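Local coordinates for protein myosin-I heavy chain (Dictyostelium discoideum, PDB 5EJY) that moves along actin filaments as an ATP-driven motor in early phagocytosis and adhesion, this chain being the first MyTH4-FERM unit of its tail, at residues I436-P441 with K445-V450; V413-S418 with Y423-V428; R124-I129 with D165-S170; L128-C133 with K196-I201; L48-S51 with Q55-V58. All blocks are in the same frame, centred on the assembly; numbering follows the deposited sequence.

Contacts 1 and 2 belong to one antiparallel sheet of the FERM part, whose strands 426-432 and 435-440 are neighbours; both are partly buried and rest on backbone hydrogen bonds, with aromatic and apolar groups filling in. Contacts 3, 4 and 5 lie in or at the edge of the helical MyTH4 part; the centres of contacts 1 and 3 are about 55 Å apart. Contact 3 is fully buried side-chain packing, without a hydrogen bond between its segments. Contact 4 shares helix 119-133 with it, their centres about 6 Å apart, but is partly polar and takes in a water. Contact 5 is a surface contact, largely polar and bridged by water.

Contact 1 of 5, residues I436-P441 with K445-V450; sequences INIYDP and KMLESV
Met446 bends round at chi2 (-70°) and lays its sulfur against the rim of the Tyr439 ring: SD sits 5.0 Å from the centroid of the Tyr439 ring and 76° off its normal, a Met-aromatic contact made at the edge. The two side chains cross obliquely, and the same sulfur, Met446 SD, also rests 3.7 Å from Asn437 CB. Further along this face Ser449 OG lies 3.3 Å from Asn437 OD1, a weak contact at most; the amide is held more firmly through ND2, which donates to Ala430 O.

On the other face, Ile438 and Glu448 run side by side in the same direction. Ile438 CG1 is anti to the carbonyl carbon (chi1 -60°), which sends CD1 of Ile438 along the sheet to within 4.0 Å of Val450 CG2. The carboxylate of Glu448 leads away, and its OE1 lies close to Tyr423 OH, probably in a hydrogen bond.

Between them the backbone carries a classic beta bulge: Leu447 and Glu448 both face Ile438. Leu447 N donates to Ile438 O at 2.7 Å, while Ile438 N donates to Glu448 O at 2.9 Å, and the pairing shifts by one residue from there on.

Strand 445-450 is the outermost of a four-stranded antiparallel sheet. Strand 435-440 pairs on its other side with strand 426-432, where Ile438 packs on Leu429 and Tyr439 on Val428.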
# COMPACT_ATOMS: atom_id res chain seq x y z
N ILE A 436 -19.71 6.69 -16.79
CA ILE A 436 -19.71 7.22 -15.44
C ILE A 436 -21.14 7.55 -15.05
O ILE A 436 -21.70 8.56 -15.48
CB ILE A 436 -18.85 8.48 -15.34
CG1 ILE A 436 -17.43 8.19 -15.83
CG2 ILE A 436 -18.84 8.99 -13.90
CD1 ILE A 436 -16.59 9.42 -16.07
N ASN A 437 -21.72 6.70 -14.22
CA ASN A 437 -23.13 6.81 -13.91
C ASN A 437 -23.44 7.54 -12.61
O ASN A 437 -22.92 7.21 -11.54
CB ASN A 437 -23.76 5.41 -13.92
CG ASN A 437 -23.46 4.67 -15.21
OD1 ASN A 437 -23.93 5.06 -16.27
ND2 ASN A 437 -22.65 3.61 -15.12
N ILE A 438 -24.28 8.55 -12.71
CA ILE A 438 -24.73 9.27 -11.53
C ILE A 438 -25.95 8.56 -11.00
O ILE A 438 -26.96 8.42 -11.70
CB ILE A 438 -25.07 10.75 -11.87
CG1 ILE A 438 -23.83 11.46 -12.43
CG2 ILE A 438 -25.58 11.46 -10.63
CD1 ILE A 438 -24.11 12.83 -13.09
N TYR A 439 -25.87 8.15 -9.74
CA TYR A 439 -26.88 7.31 -9.13
C TYR A 439 -27.36 7.95 -7.85
O TYR A 439 -26.56 8.51 -7.09
CB TYR A 439 -26.27 5.94 -8.84
CG TYR A 439 -27.16 4.97 -8.10
CD1 TYR A 439 -28.07 4.18 -8.78
CD2 TYR A 439 -27.05 4.82 -6.73
CE1 TYR A 439 -28.87 3.28 -8.11
CE2 TYR A 439 -27.83 3.91 -6.05
CZ TYR A 439 -28.74 3.14 -6.75
OH TYR A 439 -29.54 2.24 -6.08
N ASP A 440 -28.66 7.89 -7.61
CA ASP A 440 -29.21 8.47 -6.40
C ASP A 440 -29.56 7.37 -5.41
O ASP A 440 -30.53 6.64 -5.62
CB ASP A 440 -30.46 9.30 -6.71
CG ASP A 440 -30.99 10.02 -5.50
OD1 ASP A 440 -30.50 9.76 -4.38
OD2 ASP A 440 -31.90 10.87 -5.67
N PRO A 441 -28.79 7.26 -4.32
CA PRO A 441 -29.00 6.18 -3.36
C PRO A 441 -30.30 6.35 -2.57
O PRO A 441 -30.80 5.39 -1.99
CB PRO A 441 -27.77 6.29 -2.44
CG PRO A 441 -27.32 7.70 -2.56
CD PRO A 441 -27.64 8.12 -3.97
N LYS A 445 -32.15 5.06 -8.08
CA LYS A 445 -32.28 5.26 -9.51
C LYS A 445 -31.06 5.93 -10.13
O LYS A 445 -30.47 6.84 -9.54
CB LYS A 445 -33.52 6.11 -9.82
CG LYS A 445 -34.81 5.46 -9.36
CD LYS A 445 -36.02 6.29 -9.73
CE LYS A 445 -37.31 5.60 -9.31
NZ LYS A 445 -38.50 6.36 -9.79
N MET A 446 -30.69 5.48 -11.32
CA MET A 446 -29.69 6.14 -12.14
C MET A 446 -30.26 7.43 -12.69
O MET A 446 -31.42 7.47 -13.13
CB MET A 446 -29.28 5.24 -13.31
CG MET A 446 -28.55 3.97 -12.90
SD MET A 446 -26.90 4.33 -12.27
CE MET A 446 -26.34 2.68 -11.80
N LEU A 447 -29.45 8.48 -12.70
CA LEU A 447 -29.92 9.80 -13.13
C LEU A 447 -29.33 10.21 -14.47
O LEU A 447 -29.98 10.89 -15.25
CB LEU A 447 -29.59 10.85 -12.07
CG LEU A 447 -30.24 10.66 -10.71
CD1 LEU A 447 -29.83 11.80 -9.80
CD2 LEU A 447 -31.77 10.58 -10.83
N GLU A 448 -28.09 9.79 -14.73
CA GLU A 448 -27.39 10.20 -15.94
C GLU A 448 -26.21 9.29 -16.19
O GLU A 448 -25.60 8.80 -15.25
CB GLU A 448 -26.91 11.65 -15.78
CG GLU A 448 -26.30 12.24 -17.04
CD GLU A 448 -26.33 13.77 -17.03
OE1 GLU A 448 -27.23 14.34 -16.36
OE2 GLU A 448 -25.45 14.38 -17.67
N SER A 449 -25.91 9.06 -17.46
CA SER A 449 -24.72 8.29 -17.83
C SER A 449 -23.71 9.19 -18.52
O SER A 449 -23.88 9.58 -19.67
CB SER A 449 -25.07 7.12 -18.76
OG SER A 449 -23.89 6.48 -19.24
N VAL A 450 -22.66 9.55 -17.79
CA VAL A 450 -21.65 10.45 -18.29
C VAL A 450 -20.61 9.68 -19.10
O VAL A 450 -20.19 8.59 -18.71
CB VAL A 450 -20.98 11.23 -17.14
CG1 VAL A 450 -19.89 12.15 -17.67
CG2 VAL A 450 -22.05 12.04 -16.39

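Contact 2 of 5, residues V413-S418 with Y423-V428; sequences VCEHQS and YPKNFV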
# COMPACT_ATOMS: atom_id res chain seq x y z
N VAL A 413 -18.61 7.36 -3.38
CA VAL A 413 -19.55 8.27 -2.71
C VAL A 413 -19.13 9.72 -2.95
O VAL A 413 -17.98 10.09 -2.68
CB VAL A 413 -19.61 8.00 -1.19
CG1 VAL A 413 -20.53 9.00 -0.49
CG2 VAL A 413 -20.06 6.57 -0.92
N CYS A 414 -20.05 10.53 -3.46
CA CYS A 414 -19.73 11.91 -3.81
C CYS A 414 -20.76 12.92 -3.31
O CYS A 414 -21.86 12.57 -2.89
CB CYS A 414 -19.61 12.08 -5.33
SG CYS A 414 -18.41 11.03 -6.13
N GLU A 415 -20.37 14.18 -3.39
CA GLU A 415 -21.33 15.26 -3.22
C GLU A 415 -20.93 16.41 -4.13
O GLU A 415 -19.80 16.47 -4.62
CB GLU A 415 -21.40 15.70 -1.76
CG GLU A 415 -20.11 16.26 -1.20
CD GLU A 415 -20.16 16.38 0.31
OE1 GLU A 415 -20.66 15.44 0.97
OE2 GLU A 415 -19.71 17.41 0.85
N HIS A 416 -21.85 17.33 -4.38
CA HIS A 416 -21.54 18.48 -5.20
C HIS A 416 -22.15 19.73 -4.57
O HIS A 416 -23.01 19.64 -3.68
CB HIS A 416 -22.02 18.30 -6.65
CG HIS A 416 -23.48 18.55 -6.83
ND1 HIS A 416 -24.01 19.81 -7.03
CD2 HIS A 416 -24.54 17.70 -6.85
CE1 HIS A 416 -25.32 19.72 -7.15
NE2 HIS A 416 -25.67 18.45 -7.05
N GLN A 417 -21.69 20.88 -5.02
CA GLN A 417 -22.13 22.16 -4.45
C GLN A 417 -22.62 23.09 -5.55
O GLN A 417 -22.53 24.30 -5.40
CB GLN A 417 -20.96 22.82 -3.72
CG GLN A 417 -20.34 21.96 -2.65
CD GLN A 417 -19.29 22.70 -1.85
OE1 GLN A 417 -18.61 23.60 -2.36
NE2 GLN A 417 -19.15 22.32 -0.58
N SER A 418 -23.12 22.54 -6.65
CA SER A 418 -23.47 23.39 -7.78
C SER A 418 -24.89 23.91 -7.64
O SER A 418 -25.76 23.21 -7.11
CB SER A 418 -23.36 22.66 -9.11
OG SER A 418 -23.99 23.42 -10.14
N TYR A 423 -28.82 17.38 -10.12
CA TYR A 423 -28.68 16.25 -9.19
C TYR A 423 -28.78 16.67 -7.74
O TYR A 423 -28.46 17.81 -7.40
CB TYR A 423 -27.35 15.53 -9.43
CG TYR A 423 -26.96 15.58 -10.88
CD1 TYR A 423 -27.65 14.84 -11.82
CD2 TYR A 423 -25.92 16.40 -11.31
CE1 TYR A 423 -27.31 14.90 -13.15
CE2 TYR A 423 -25.57 16.46 -12.64
CZ TYR A 423 -26.27 15.71 -13.55
OH TYR A 423 -25.93 15.78 -14.88
N PRO A 424 -29.21 15.74 -6.87
CA PRO A 424 -29.16 15.91 -5.42
C PRO A 424 -27.73 16.12 -4.95
O PRO A 424 -26.79 15.69 -5.64
CB PRO A 424 -29.70 14.58 -4.90
CG PRO A 424 -30.53 14.05 -6.02
CD PRO A 424 -29.82 14.46 -7.26
N LYS A 425 -27.57 16.77 -3.80
CA LYS A 425 -26.25 17.13 -3.29
C LYS A 425 -25.40 15.89 -3.04
O LYS A 425 -24.19 15.90 -3.28
CB LYS A 425 -26.37 17.90 -1.97
CG LYS A 425 -25.13 17.78 -1.09
CD LYS A 425 -25.26 18.50 0.24
CE LYS A 425 -24.04 18.22 1.11
NZ LYS A 425 -24.14 18.86 2.45
N ASN A 426 -26.04 14.85 -2.54
CA ASN A 426 -25.35 13.59 -2.27
C ASN A 426 -25.74 12.57 -3.33
O ASN A 426 -26.92 12.33 -3.57
CB ASN A 426 -25.68 13.07 -0.87
CG ASN A 426 -25.38 14.08 0.21
OD1 ASN A 426 -24.25 14.17 0.70
ND2 ASN A 426 -26.39 14.85 0.59
N PHE A 427 -24.73 11.99 -3.97
CA PHE A 427 -24.99 11.00 -5.00
C PHE A 427 -23.86 9.97 -5.01
O PHE A 427 -22.89 10.09 -4.25
CB PHE A 427 -25.11 11.68 -6.36
CG PHE A 427 -23.90 12.50 -6.75
CD1 PHE A 427 -23.72 13.78 -6.26
CD2 PHE A 427 -22.93 11.97 -7.59
CE1 PHE A 427 -22.61 14.53 -6.60
CE2 PHE A 427 -21.80 12.71 -7.94
CZ PHE A 427 -21.64 14.00 -7.45
N VAL A 428 -24.00 8.98 -5.87
CA VAL A 428 -22.98 7.94 -6.01
C VAL A 428 -22.54 7.99 -7.46
O VAL A 428 -23.36 8.17 -8.36
CB VAL A 428 -23.57 6.56 -5.69
CG1 VAL A 428 -22.67 5.42 -6.20
CG2 VAL A 428 -23.83 6.42 -4.19
O HOH W 1 -22.29 12.24 0.14
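The beta hairpin of strands 410-415 and 426-432 brings Cys414 opposite Phe427 and, further along, binds His416 to Tyr423. Cys414 and Phe427 form a hydrogen-bonded antiparallel pair: Cys414 N donates to Phe427 O at 3.0 Å and Phe427 N to Cys414 O at 3.1 Å. Phe427 holds CG between its backbone N and carbonyl carbon (chi1 57°), which turns the ring across to the partner strand. Cys414 CB then sits over one face of the Phe427 ring, 3.8 Å from its centroid and offset toward the rim, a CH-pi contact; the sulfur stands oblique to the ring.

Strand 410-415 belongs to the four-stranded sheet in what is, by family, probably the PH-like third lobe of the FERM domain. On its other side Glu415 is backbone-bonded to Phe480 of strand 476-480, which also sets Ala479 against Phe427 and Leu477 against His416.

The imidazole of His416 is gripped at both nitrogens. His416 NE2 donates to Tyr423 O at 2.9 Å, nearly straight and within the ring plane, though it approaches from above the carbonyl plane. His416 ND1 accepts from Ser418 N at 2.9 Å, a pattern consistent with a neutral ring protonated on NE2. The two bonds fix the ring's rotation, and His416 CD2 rests 3.7 Å from Phe427 CE1, with the two ring planes at 46°.

Contact 3 of 5, residues R124-I129 with D165-S170; sequences RVWELI and DSAQAS
Trp126 reaches across from helix 119-133 to Ala167 and Ser166 of helix 161-180, two helices of the MyTH4 helical bundle that run almost parallel here, their segment axes 11° apart and 9.0 Å from each other at the closest point.

The contact is carried by apolar packing. The six-membered end of the indole does the touching: Trp126 CZ3 comes to 3.5 Å from Ala167 CB, which approaches obliquely. Nearer the backbone, Trp126 CB and Ser166 CB meet at 4.0 Å. One face of the indole is covered from within its own helix, where Ile129 CD1 lies 3.5 Å above the Trp126 ring plane, toward the rim. The indole also packs on Leu150 and Thr153 of helix 143-155, so that three helices meet around it. On the side of helix 161-180 the touching residues, Ser166, Ala167 and Ser170, are all small.

No hydrogen bond joins the two segments; the serines spend their polarity elsewhere. Ser166 OG bonds to Ser162 O, one turn back. Ser170 turns OG beside its own backbone N (chi1 -66°), and this hydroxyl meets the other helix merely by packing, Ser170 OG lying 3.7 Å from Ile129 CG2. The proton of Ser170 OG goes to Ser166 O at 2.8 Å, and Ser170 N reaches that same oxygen from the opposite face of the carbonyl plane.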
# COMPACT_ATOMS: atom_id res chain seq x y z
N ARG A 124 26.84 -3.91 12.43
CA ARG A 124 25.96 -2.76 12.59
C ARG A 124 26.01 -1.81 11.39
O ARG A 124 24.97 -1.29 10.97
CB ARG A 124 26.32 -1.99 13.86
CG ARG A 124 25.85 -2.68 15.13
CD ARG A 124 24.33 -2.73 15.16
NE ARG A 124 23.83 -3.52 16.29
CZ ARG A 124 23.91 -3.12 17.55
NH1 ARG A 124 24.46 -1.95 17.85
NH2 ARG A 124 23.43 -3.90 18.52
N VAL A 125 27.20 -1.55 10.87
CA VAL A 125 27.32 -0.66 9.72
C VAL A 125 26.61 -1.28 8.52
O VAL A 125 25.95 -0.58 7.77
CB VAL A 125 28.78 -0.34 9.32
CG1 VAL A 125 28.78 0.64 8.14
CG2 VAL A 125 29.54 0.25 10.48
N TRP A 126 26.74 -2.59 8.35
CA TRP A 126 26.10 -3.24 7.20
C TRP A 126 24.57 -3.29 7.33
O TRP A 126 23.86 -3.25 6.32
CB TRP A 126 26.73 -4.62 6.91
CG TRP A 126 27.97 -4.48 6.08
CD1 TRP A 126 29.27 -4.46 6.52
CD2 TRP A 126 28.02 -4.27 4.67
NE1 TRP A 126 30.12 -4.28 5.46
CE2 TRP A 126 29.38 -4.16 4.31
CE3 TRP A 126 27.05 -4.18 3.66
CZ2 TRP A 126 29.80 -3.96 2.99
CZ3 TRP A 126 27.45 -3.98 2.36
CH2 TRP A 126 28.82 -3.88 2.03
N GLU A 127 24.07 -3.35 8.55
CA GLU A 127 22.64 -3.14 8.80
C GLU A 127 22.19 -1.75 8.36
O GLU A 127 21.13 -1.60 7.74
CB GLU A 127 22.30 -3.35 10.28
CG GLU A 127 22.38 -4.82 10.74
CD GLU A 127 22.31 -4.97 12.25
OE1 GLU A 127 22.26 -3.94 12.95
OE2 GLU A 127 22.32 -6.13 12.74
N LEU A 128 22.98 -0.73 8.70
CA LEU A 128 22.74 0.64 8.25
C LEU A 128 22.76 0.75 6.74
O LEU A 128 21.92 1.44 6.15
CB LEU A 128 23.77 1.60 8.82
CG LEU A 128 23.70 1.85 10.33
CD1 LEU A 128 24.85 2.76 10.79
CD2 LEU A 128 22.34 2.47 10.69
N ILE A 129 23.74 0.11 6.11
CA ILE A 129 23.81 0.10 4.65
C ILE A 129 22.52 -0.47 4.07
O ILE A 129 21.94 0.07 3.13
CB ILE A 129 25.06 -0.71 4.18
CG1 ILE A 129 26.32 0.16 4.30
CG2 ILE A 129 24.91 -1.17 2.75
CD1 ILE A 129 27.66 -0.66 4.19
N ASP A 165 25.21 -11.55 4.09
CA ASP A 165 23.77 -11.63 3.88
C ASP A 165 23.23 -10.21 3.71
O ASP A 165 22.39 -9.95 2.85
CB ASP A 165 23.07 -12.28 5.07
CG ASP A 165 23.25 -13.80 5.11
OD1 ASP A 165 23.54 -14.42 4.06
OD2 ASP A 165 23.08 -14.37 6.20
N SER A 166 23.71 -9.30 4.55
CA SER A 166 23.31 -7.88 4.45
C SER A 166 23.73 -7.27 3.12
O SER A 166 22.96 -6.54 2.50
CB SER A 166 23.89 -7.08 5.60
OG SER A 166 23.25 -7.42 6.81
N ALA A 167 24.95 -7.57 2.68
CA ALA A 167 25.43 -7.02 1.42
C ALA A 167 24.64 -7.57 0.24
O ALA A 167 24.27 -6.82 -0.66
CB ALA A 167 26.94 -7.28 1.24
N GLN A 168 24.38 -8.87 0.24
CA GLN A 168 23.57 -9.43 -0.83
C GLN A 168 22.14 -8.85 -0.84
O GLN A 168 21.61 -8.56 -1.89
CB GLN A 168 23.49 -10.96 -0.72
CG GLN A 168 24.81 -11.65 -1.03
CD GLN A 168 24.64 -13.15 -1.19
OE1 GLN A 168 24.38 -13.86 -0.22
NE2 GLN A 168 24.75 -13.63 -2.43
N ALA A 169 21.54 -8.72 0.34
CA ALA A 169 20.17 -8.19 0.42
C ALA A 169 20.13 -6.70 0.04
O ALA A 169 19.12 -6.21 -0.49
CB ALA A 169 19.61 -8.40 1.81
N SER A 170 21.22 -5.99 0.31
CA SER A 170 21.32 -4.57 -0.05
C SER A 170 21.41 -4.42 -1.55
O SER A 170 20.74 -3.59 -2.13
CB SER A 170 22.56 -3.92 0.58
OG SER A 170 22.46 -3.87 1.98

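Contact 4 of 5, residues L128-C133 with K196-I201; sequences LIHFTC and KENRPI
Phe131 slides along Lys196 and His130 meets Asn198 where helix 119-133 reaches the end of helix 189-196. The close-packed part is Phe131: its ring presents an edge to the partner backbone, CE1 of Phe131 lying 3.7 Å from Lys196 N and 3.9 Å from Lys196 CB, and the two side chains point the same way. Leu192 and Ile195 of the same terminating helix, with Val88 of helix 81-97, enclose the phenyl group further. The end of Lys196 leads away from segment 128-133, bending at its last two torsions to make a salt bridge through NZ with Glu127 OE2.

The polar side is less closely packed and takes in a water. His130 has CG anti to its own N (chi1 -169°), which carries the imidazole out toward the loop, where it also touches Ile195, Ala169 and Ser170. There Asn198 OD1 stands obliquely to the ring, 3.1 Å from His130 ND1 and equally near CE1, the ring and amide planes 20° apart. The water, in the imidazole plane, lies 2.9 Å from His130 ND1 and 3.1 Å from Lys196 O, joining the histidine to the helix end. The amide nitrogen of Asn198 turns to Ser166 OG, tying the loop to a third helix. Glu197 and Arg199 point away, on the exposed side.

Asn198 has a positive phi (57°) and is the C-prime residue of a Schellman motif, with Arg199 N bonded to Ser194 O and Asn198 N to Ile195 O; it ends helix 189-196 as the chain passes to strand 201-207 of the ubiquitin-like first FERM lobe.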
# COMPACT_ATOMS: atom_id res chain seq x y z
N LEU A 128 22.98 -0.73 8.70
CA LEU A 128 22.74 0.64 8.25
C LEU A 128 22.76 0.75 6.74
O LEU A 128 21.92 1.44 6.15
CB LEU A 128 23.77 1.60 8.82
CG LEU A 128 23.70 1.85 10.33
CD1 LEU A 128 24.85 2.76 10.79
CD2 LEU A 128 22.34 2.47 10.69
N ILE A 129 23.74 0.11 6.11
CA ILE A 129 23.81 0.10 4.65
C ILE A 129 22.52 -0.47 4.07
O ILE A 129 21.94 0.07 3.13
CB ILE A 129 25.06 -0.71 4.18
CG1 ILE A 129 26.32 0.16 4.30
CG2 ILE A 129 24.91 -1.17 2.75
CD1 ILE A 129 27.66 -0.66 4.19
N HIS A 130 22.04 -1.56 4.66
CA HIS A 130 20.85 -2.23 4.19
C HIS A 130 19.59 -1.37 4.42
O HIS A 130 18.73 -1.28 3.54
CB HIS A 130 20.73 -3.60 4.88
CG HIS A 130 19.69 -4.50 4.29
ND1 HIS A 130 19.33 -5.69 4.87
CD2 HIS A 130 18.92 -4.37 3.18
CE1 HIS A 130 18.38 -6.26 4.15
NE2 HIS A 130 18.11 -5.48 3.12
N PHE A 131 19.49 -0.71 5.58
CA PHE A 131 18.37 0.21 5.84
C PHE A 131 18.37 1.30 4.77
O PHE A 131 17.31 1.70 4.28
CB PHE A 131 18.52 0.93 7.19
CG PHE A 131 18.53 0.02 8.40
CD1 PHE A 131 17.75 -1.13 8.43
CD2 PHE A 131 19.29 0.34 9.51
CE1 PHE A 131 17.76 -1.95 9.55
CE2 PHE A 131 19.32 -0.49 10.63
CZ PHE A 131 18.55 -1.64 10.65
N THR A 132 19.55 1.80 4.44
CA THR A 132 19.66 2.93 3.53
C THR A 132 19.30 2.51 2.12
O THR A 132 18.53 3.20 1.45
CB THR A 132 21.10 3.55 3.57
OG1 THR A 132 21.41 3.90 4.92
CG2 THR A 132 21.18 4.82 2.71
N CYS A 133 19.84 1.38 1.67
CA CYS A 133 19.50 0.84 0.36
C CYS A 133 17.99 0.59 0.21
O CYS A 133 17.46 0.67 -0.91
CB CYS A 133 20.24 -0.48 0.12
SG CYS A 133 22.02 -0.24 -0.18
N LYS A 196 16.83 -5.51 9.11
CA LYS A 196 17.99 -5.78 9.96
C LYS A 196 18.33 -7.26 9.91
O LYS A 196 19.50 -7.63 9.73
CB LYS A 196 17.72 -5.34 11.41
CG LYS A 196 18.83 -5.71 12.41
CD LYS A 196 18.68 -4.96 13.74
CE LYS A 196 19.15 -5.78 14.94
NZ LYS A 196 20.34 -6.64 14.66
N GLU A 197 17.30 -8.10 10.05
CA GLU A 197 17.51 -9.55 10.10
C GLU A 197 17.48 -10.21 8.73
O GLU A 197 17.44 -11.44 8.64
CB GLU A 197 16.47 -10.23 10.99
CG GLU A 197 16.30 -9.61 12.36
CD GLU A 197 15.40 -10.45 13.25
OE1 GLU A 197 14.56 -9.87 13.99
OE2 GLU A 197 15.51 -11.70 13.21
N ASN A 198 17.52 -9.41 7.67
CA ASN A 198 17.58 -9.95 6.32
C ASN A 198 16.42 -10.90 5.99
O ASN A 198 16.62 -11.95 5.38
CB ASN A 198 18.94 -10.64 6.08
CG ASN A 198 20.10 -9.64 6.04
OD1 ASN A 198 20.03 -8.63 5.35
ND2 ASN A 198 21.15 -9.91 6.81
N ARG A 199 15.22 -10.53 6.41
CA ARG A 199 14.04 -11.33 6.10
C ARG A 199 12.94 -10.46 5.49
O ARG A 199 13.04 -9.24 5.52
CB ARG A 199 13.52 -12.03 7.34
CG ARG A 199 13.01 -11.10 8.41
CD ARG A 199 12.31 -11.88 9.51
NE ARG A 199 11.45 -11.01 10.31
CZ ARG A 199 11.82 -10.48 11.47
NH1 ARG A 199 13.02 -10.74 11.96
NH2 ARG A 199 10.98 -9.70 12.15
N PRO A 200 11.90 -11.09 4.91
CA PRO A 200 10.74 -10.37 4.36
C PRO A 200 9.90 -9.72 5.44
O PRO A 200 9.97 -10.12 6.60
CB PRO A 200 9.93 -11.49 3.69
CG PRO A 200 10.90 -12.63 3.50
CD PRO A 200 11.82 -12.54 4.66
N ILE A 201 9.13 -8.70 5.06
CA ILE A 201 8.13 -8.14 5.96
C ILE A 201 6.89 -8.99 5.77
O ILE A 201 6.50 -9.27 4.64
CB ILE A 201 7.80 -6.66 5.61
CG1 ILE A 201 9.02 -5.76 5.87
CG2 ILE A 201 6.64 -6.17 6.44
CD1 ILE A 201 10.08 -5.81 4.78
O HOH W 2 20.81 -6.11 7.37

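Contact 5 of 5, residues L48-S51 with Q55-V58; sequences LVHS and QTKV
With CG beside the backbone N (chi1 -52°), His50 turns its imidazole toward the first turn of helix 53-70, while Thr56 sets OG1 anti to its own carbonyl carbon (chi1 -62°), which points the hydroxyl back at the loop. Thr56 OG1 arrives 3.6 Å from His50 CB. Thr56 OG1 is also 3.4 Å from His50 O, but the angle is too poor for a hydrogen bond. A water spans the gap instead: it accepts from His50 N at 3.0 Å and lies 2.7 Å from Thr56 OG1 in a hydrogen bond.

Gln55 crosses His50 at about a right angle, its amide plane turned 47° from the imidazole. Gln55 CB meets His50 CB at 4.1 Å, and Gln55 OE1 comes to 4.0 Å from His50 ND1. The polar ends have other partners: Gln55 OE1 has Ser100 OG, Gln55 NE2 has Asp52 OD2, and His50 NE2 has Glu104 OE1, which also accepts from Leu48 N.

The loop leading into helix 53-70 is therefore joined to it through a water and light packing, and to helix 102-112 through a carboxylate whose negative charge would probably make protonation of the His50 ring easier.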
# COMPACT_ATOMS: atom_id res chain seq x y z
N LEU A 48 31.63 15.01 2.26
CA LEU A 48 31.59 15.62 0.95
C LEU A 48 31.41 17.13 1.09
O LEU A 48 31.23 17.65 2.19
CB LEU A 48 30.46 15.02 0.10
CG LEU A 48 30.54 13.50 -0.06
CD1 LEU A 48 29.35 12.96 -0.85
CD2 LEU A 48 31.87 13.10 -0.75
N VAL A 49 31.50 17.85 -0.01
CA VAL A 49 31.42 19.30 0.05
C VAL A 49 29.99 19.76 -0.18
O VAL A 49 29.41 19.49 -1.23
CB VAL A 49 32.34 19.96 -0.98
CG1 VAL A 49 32.17 21.48 -0.96
CG2 VAL A 49 33.81 19.55 -0.74
N HIS A 50 29.42 20.46 0.79
CA HIS A 50 28.09 21.04 0.64
C HIS A 50 28.19 22.57 0.69
O HIS A 50 28.75 23.14 1.62
CB HIS A 50 27.14 20.51 1.73
CG HIS A 50 27.13 19.01 1.82
ND1 HIS A 50 26.32 18.21 1.03
CD2 HIS A 50 27.84 18.16 2.61
CE1 HIS A 50 26.53 16.94 1.32
NE2 HIS A 50 27.44 16.88 2.28
N SER A 51 27.65 23.25 -0.32
CA SER A 51 27.64 24.71 -0.32
C SER A 51 26.63 25.24 0.69
O SER A 51 26.72 26.38 1.14
CB SER A 51 27.30 25.24 -1.72
OG SER A 51 25.99 24.85 -2.11
N GLN A 55 23.44 21.87 5.54
CA GLN A 55 23.63 20.47 5.16
C GLN A 55 24.98 19.96 5.64
O GLN A 55 25.12 18.77 5.95
CB GLN A 55 23.49 20.26 3.65
CG GLN A 55 22.03 20.21 3.19
CD GLN A 55 21.89 20.05 1.70
OE1 GLN A 55 22.39 19.08 1.11
NE2 GLN A 55 21.20 21.00 1.06
N THR A 56 25.96 20.85 5.72
CA THR A 56 27.25 20.49 6.28
C THR A 56 27.07 20.11 7.74
O THR A 56 27.58 19.10 8.20
CB THR A 56 28.26 21.64 6.16
OG1 THR A 56 28.47 21.96 4.78
CG2 THR A 56 29.58 21.27 6.81
N LYS A 57 26.31 20.93 8.47
CA LYS A 57 26.06 20.69 9.88
C LYS A 57 25.30 19.38 10.10
O LYS A 57 25.61 18.61 11.01
CB LYS A 57 25.26 21.84 10.50
CG LYS A 57 24.92 21.61 11.97
CD LYS A 57 24.01 22.71 12.54
CE LYS A 57 22.57 22.59 12.01
NZ LYS A 57 21.81 21.46 12.62
N VAL A 58 24.29 19.15 9.28
CA VAL A 58 23.50 17.92 9.38
C VAL A 58 24.34 16.67 9.05
O VAL A 58 24.18 15.62 9.66
CB VAL A 58 22.27 17.99 8.47
CG1 VAL A 58 21.58 16.62 8.39
CG2 VAL A 58 21.29 19.06 8.97
O HOH W 3 30.59 20.92 3.52